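Local structure of leucyl aminopeptidase (Trypanosoma brucei brucei, 5NTD) at residues A125-T128 / A129-E133; L151-A154 / A155-R159; V500-N504 / G505-F509. The protein probably cleaves amino-terminal residues, leucine among them, from peptides as a hexameric M17 aminopeptidase, by a manganese-dependent hydrolysis. One frame throughout, in Å; residues are numbered along the deposited sequence.

Contact 1. Residues A125-T128 / A129-E133; sequences ALVT and AALDE
Leu131 lies along Val127 one helical turn on, the two side chains side by side and pointing the same way. Leu131 CB sits 3.5 Å from Val127 O. With CG turned beside the backbone N and opposite the carbonyl carbon (chi1 -68°), the branch point comes down over the same oxygen, Val127 O to Leu131 CG being 3.2 Å. From there Leu131 CD1 leans back along the helix to meet Val127 CG1 at 3.8 Å, the apolar contact of the pair. Val127 offers that methyl because CG1 stands opposite its own N (chi1 180°), and both residues then rest against Cys160 in the loop after helix 150-158. This is an i to i+4 pairing in the last turns of helix 120-131, a helix that covers one face of the mixed sheet of the N-terminal domain. Beneath the side chains runs the usual ladder: Leu131 N donates to Val127 O at 2.9 Å, and Ala130 N to Leu126 O, also 2.9 Å. The rung from Asp132 N to Thr128 O is stretched to 3.5 Å and weak. Leu126 and Ala130 face the sheet, where the small Ala130 fits against Val48 and Val103 while the longer Leu126 reaches Val50 and Val107. Thr128 suits the partly exposed flank of the helix because its hydroxyl can meet both Thr124 O, one turn back, and Gly161 N.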
# COMPACT_ATOMS: atom_id res chain seq x y z
N ALA G 125 31.38 -0.74 20.98
CA ALA G 125 30.15 -0.78 21.81
C ALA G 125 30.47 -0.71 23.32
O ALA G 125 29.86 -0.01 24.09
CB ALA G 125 29.33 -2.02 21.51
N LEU G 126 31.49 -1.46 23.73
CA LEU G 126 31.94 -1.46 25.14
C LEU G 126 32.41 -0.07 25.60
O LEU G 126 32.03 0.42 26.67
CB LEU G 126 33.06 -2.44 25.36
CG LEU G 126 32.67 -3.89 25.13
CD1 LEU G 126 33.92 -4.74 25.15
CD2 LEU G 126 31.69 -4.37 26.20
N VAL G 127 33.22 0.56 24.81
CA VAL G 127 33.77 1.85 25.20
C VAL G 127 32.62 2.88 25.20
O VAL G 127 32.56 3.78 26.04
CB VAL G 127 34.95 2.29 24.33
CG1 VAL G 127 35.49 3.64 24.77
CG2 VAL G 127 36.07 1.27 24.43
N THR G 128 31.75 2.76 24.21
CA THR G 128 30.57 3.69 24.12
C THR G 128 29.76 3.60 25.42
O THR G 128 29.44 4.60 26.02
CB THR G 128 29.69 3.36 22.91
OG1 THR G 128 30.41 3.66 21.72
CG2 THR G 128 28.40 4.15 22.95
N ALA G 129 29.47 2.38 25.82
CA ALA G 129 28.73 2.15 27.05
C ALA G 129 29.49 2.73 28.27
O ALA G 129 28.91 3.39 29.13
CB ALA G 129 28.49 0.66 27.25
N ALA G 130 30.78 2.44 28.35
CA ALA G 130 31.61 2.89 29.49
C ALA G 130 31.64 4.41 29.59
O ALA G 130 31.58 4.97 30.67
CB ALA G 130 33.02 2.35 29.38
N LEU G 131 31.74 5.07 28.46
CA LEU G 131 31.79 6.54 28.45
C LEU G 131 30.48 7.21 28.89
O LEU G 131 30.44 8.41 29.16
CB LEU G 131 32.19 7.05 27.08
CG LEU G 131 33.63 6.72 26.70
CD1 LEU G 131 33.90 7.08 25.27
CD2 LEU G 131 34.59 7.48 27.62
N ASP G 132 29.41 6.44 28.94
CA ASP G 132 28.14 6.93 29.49
C ASP G 132 28.25 7.19 31.00
O ASP G 132 27.40 7.84 31.56
CB ASP G 132 27.01 5.95 29.22
CG ASP G 132 25.78 6.62 28.63
OD1 ASP G 132 25.90 7.58 27.84
OD2 ASP G 132 24.67 6.15 28.95
N GLU G 133 29.30 6.67 31.63
CA GLU G 133 29.55 6.90 33.08
C GLU G 133 30.40 8.15 33.36
O GLU G 133 30.67 8.48 34.50
CB GLU G 133 30.16 5.70 33.79
CG GLU G 133 29.22 4.49 34.02
CD GLU G 133 29.80 3.36 34.88
OE1 GLU G 133 31.01 3.01 34.77
OE2 GLU G 133 29.01 2.78 35.68

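Contact 2. Residues L151-A154 / A155-R159; sequences LPIA and AAVAR
Pro152 O is held by two donors: Ala156 N, 3.0 Å away at the next turn, and a water 2.9 Å from the same Pro152 O. That water in turn accepts from Arg159 NH2 at 3.2 Å, approaching the guanidinium at its edge and in its plane, so the arginine reaches back along the helix to an early carbonyl. Ala155 O lies against one face of the guanidinium, near its rim, and a salt bridge from NH2 to Glu437 fixes the end of the arginine. The bonds between backbone groups are those of a regular alpha-helix, the straightest being Ala155 N to Leu151 O, 3.1 Å long with 171° at the hydrogen. Pro152 suits this first turn of helix 150-158, where a residue without an N-H costs no bond within the helix. Farther on, the alanines suit sides where neighbours come close, Ala154 and Ala158 under helix 196-214 and Ala156 beside Pro120. The bulk is kept for another side. Val157 has CG1 opposite its backbone N (chi1 174°), which leaves Val157 CG2 beside that N, close to Ile153 O and 4.2 Å from Ile153 CG2. The helix is the crossover of a beta-alpha-beta unit between strands 140-145 and 183-188. Ile153 and Val157 pack on strand 183-188, Ala154 and Ala158 touch Leu199 and Ala203 of helix 196-214, and Pro152 joins Ala156 against the start of helix 120-131.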
# COMPACT_ATOMS: atom_id res chain seq x y z
N LEU G 151 45.45 -0.94 14.53
CA LEU G 151 44.66 -0.21 13.50
C LEU G 151 43.13 -0.38 13.71
O LEU G 151 42.42 0.61 13.80
CB LEU G 151 45.03 -0.60 12.07
CG LEU G 151 44.44 0.42 11.08
CD1 LEU G 151 45.53 1.30 10.53
CD2 LEU G 151 43.71 -0.27 9.95
N PRO G 152 42.64 -1.63 13.77
CA PRO G 152 41.21 -1.77 14.00
C PRO G 152 40.74 -1.18 15.32
O PRO G 152 39.65 -0.62 15.38
CB PRO G 152 40.97 -3.28 13.97
CG PRO G 152 42.30 -3.90 14.10
CD PRO G 152 43.29 -2.92 13.55
N ILE G 153 41.57 -1.27 16.35
CA ILE G 153 41.22 -0.66 17.66
C ILE G 153 41.18 0.84 17.55
O ILE G 153 40.30 1.49 18.09
CB ILE G 153 42.10 -1.13 18.82
CG1 ILE G 153 41.45 -2.33 19.50
CG2 ILE G 153 42.14 -0.07 19.91
CD1 ILE G 153 41.92 -3.63 18.98
N ALA G 154 42.13 1.41 16.83
CA ALA G 154 42.16 2.87 16.68
C ALA G 154 40.88 3.41 16.05
O ALA G 154 40.30 4.38 16.50
CB ALA G 154 43.35 3.29 15.85
N ALA G 155 40.48 2.78 14.96
CA ALA G 155 39.25 3.16 14.26
C ALA G 155 38.00 2.91 15.16
O ALA G 155 37.09 3.69 15.18
CB ALA G 155 39.13 2.41 12.93
N ALA G 156 38.03 1.80 15.88
CA ALA G 156 36.93 1.39 16.74
C ALA G 156 36.68 2.40 17.83
O ALA G 156 35.54 2.74 18.14
CB ALA G 156 37.19 0.04 17.35
N VAL G 157 37.76 2.90 18.40
CA VAL G 157 37.67 3.92 19.46
C VAL G 157 37.34 5.28 18.89
O VAL G 157 36.55 6.04 19.46
CB VAL G 157 38.96 3.99 20.29
CG1 VAL G 157 38.91 5.15 21.28
CG2 VAL G 157 39.15 2.68 21.04
N ALA G 158 37.91 5.59 17.74
CA ALA G 158 37.56 6.82 17.01
C ALA G 158 36.04 6.95 16.77
O ALA G 158 35.46 8.03 16.88
CB ALA G 158 38.29 6.89 15.68
N ARG G 159 35.40 5.84 16.46
CA ARG G 159 33.95 5.86 16.10
C ARG G 159 33.02 5.70 17.29
O ARG G 159 31.82 5.76 17.15
CB ARG G 159 33.62 4.84 14.97
CG ARG G 159 33.47 3.39 15.40
CD ARG G 159 33.12 2.51 14.20
NE ARG G 159 34.26 1.76 13.66
CZ ARG G 159 34.90 2.04 12.51
NH1 ARG G 159 34.59 3.10 11.77
NH2 ARG G 159 35.88 1.26 12.09
O HOH W 1 37.73 -1.09 13.26

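Contact 3. Residues V500-N504 / G505-F509; sequences VFNSN and GATGF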
# COMPACT_ATOMS: atom_id res chain seq x y z
N VAL G 500 27.78 2.46 6.71
CA VAL G 500 28.10 3.86 7.04
C VAL G 500 27.35 4.43 8.23
O VAL G 500 27.61 5.54 8.66
CB VAL G 500 27.95 4.82 5.86
CG1 VAL G 500 28.89 4.42 4.75
CG2 VAL G 500 26.51 4.93 5.39
N PHE G 501 26.40 3.68 8.76
CA PHE G 501 25.60 4.18 9.89
C PHE G 501 25.10 3.06 10.81
O PHE G 501 25.04 1.92 10.44
CB PHE G 501 24.42 5.06 9.43
CG PHE G 501 23.23 4.29 8.90
CD1 PHE G 501 23.19 3.84 7.60
CD2 PHE G 501 22.14 4.00 9.74
CE1 PHE G 501 22.12 3.09 7.13
CE2 PHE G 501 21.07 3.26 9.27
CZ PHE G 501 21.05 2.82 7.96
N ASN G 502 24.75 3.45 12.01
CA ASN G 502 24.02 2.60 12.91
C ASN G 502 23.02 3.47 13.67
O ASN G 502 22.79 4.58 13.30
CB ASN G 502 24.98 1.83 13.84
CG ASN G 502 25.77 2.74 14.78
OD1 ASN G 502 25.38 3.87 15.09
ND2 ASN G 502 26.87 2.23 15.25
N SER G 503 22.46 2.96 14.74
CA SER G 503 21.36 3.64 15.43
C SER G 503 21.82 4.89 16.18
O SER G 503 21.01 5.73 16.51
CB SER G 503 20.61 2.71 16.37
OG SER G 503 21.47 2.33 17.40
N ASN G 504 23.12 5.03 16.37
CA ASN G 504 23.72 6.28 16.89
C ASN G 504 24.14 7.29 15.86
O ASN G 504 24.55 8.39 16.20
CB ASN G 504 24.92 5.97 17.78
CG ASN G 504 24.51 5.24 19.05
OD1 ASN G 504 23.44 5.48 19.61
ND2 ASN G 504 25.33 4.33 19.48
N GLY G 505 24.03 6.92 14.60
CA GLY G 505 24.42 7.82 13.52
C GLY G 505 25.56 7.23 12.69
O GLY G 505 25.69 6.04 12.58
N ALA G 506 26.35 8.12 12.10
CA ALA G 506 27.42 7.72 11.18
C ALA G 506 28.49 6.92 11.93
O ALA G 506 28.71 7.11 13.11
CB ALA G 506 28.04 8.89 10.52
N THR G 507 29.08 5.98 11.22
CA THR G 507 30.12 5.10 11.75
C THR G 507 31.54 5.53 11.34
O THR G 507 32.51 5.05 11.88
CB THR G 507 29.94 3.65 11.26
OG1 THR G 507 29.86 3.65 9.84
CG2 THR G 507 28.72 3.05 11.84
N GLY G 508 31.63 6.37 10.33
CA GLY G 508 32.91 6.70 9.71
C GLY G 508 33.55 5.51 9.00
O GLY G 508 34.77 5.44 8.84
N PHE G 509 32.72 4.58 8.55
CA PHE G 509 33.19 3.41 7.77
C PHE G 509 33.70 3.85 6.41
O PHE G 509 33.07 4.62 5.71
CB PHE G 509 32.02 2.43 7.59
CG PHE G 509 32.36 1.16 6.85
CD1 PHE G 509 32.49 1.15 5.46
CD2 PHE G 509 32.41 -0.04 7.52
CE1 PHE G 509 32.72 -0.03 4.77
CE2 PHE G 509 32.65 -1.22 6.84
CZ PHE G 509 32.80 -1.22 5.47
O HOH W 2 30.02 6.97 7.97
O HOH W 3 27.48 5.70 15.32
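A tight beta hairpin, strands 501-502 and 505-506 joined by a type I turn from Asn502 to Gly505, lies close to the bestatin pocket of the catalytic domain. Asn502 and Gly505 form its hydrogen-bonded antiparallel pair: Asn502 N gives to Gly505 O at 2.8 Å and 168°, while Gly505 N returns to Asn502 O at 3.0 Å from above the carbonyl plane. Asn502 also secures the turn from within. With CG lodged between its backbone N and carbonyl carbon (chi1 64°), Asn502 OD1 accepts from Asn504 N at 2.8 Å, an Asx turn. Glycine suits position 505, whose backbone angles (phi 119°) would drive a beta carbon into Asn504 O. The adjoining pair, Phe501 and Ala506, is non-hydrogen-bonded, with both side chains on one face. Beyond it Thr507 N donates to Val500 O at 3.0 Å, again from above the carbonyl plane, and a water that also takes the N-H of Gly508 adds a second bond to Val500 O. Thr507 works with both branches. The methyl Thr507 CG2 lies across the strand, 3.8 Å from Phe501 CA and 4.0 Å from Asn502 ND2, and Thr507 OG1 accepts from Phe509 N at 3.3 Å in an ST turn while also bonding Pro499 O. Gly508, between Thr507 and Phe509, takes a positive phi, which glycine adopts readily. The side chain of Phe501 comes within about 5 Å of the bound bestatin, and its ring meets that of His311. Ser503 O bonds Asn456 of a neighbouring subunit, whereas Ala506 is set against helix 196-214, touching Gln210 and Val213, with its N bonded to Asp214.

Contacts 1 and 2 are turns of two different helices within the N-terminal domain, and contact 3 is a hairpin of the catalytic domain. Contact 2 is rich in alanine, its helical residues buried and its closing arginine partly exposed; contact 1 has an apolar side on the sheet and an outer side of alanines, a threonine and an aspartate; contact 3 mixes buried glycine and aliphatic groups with exposed asparagines and serine. Both helical contacts depend on i to i+4 backbone bonds, whereas the hairpin relies on cross-strand pairs, side-chain turns and water. Contacts 2 and 3 touch directly across the domain boundary: Arg159 NH1 lies 2.8 Å from Thr507 O, a probable hydrogen bond. Helix 196-214 packs on both of them.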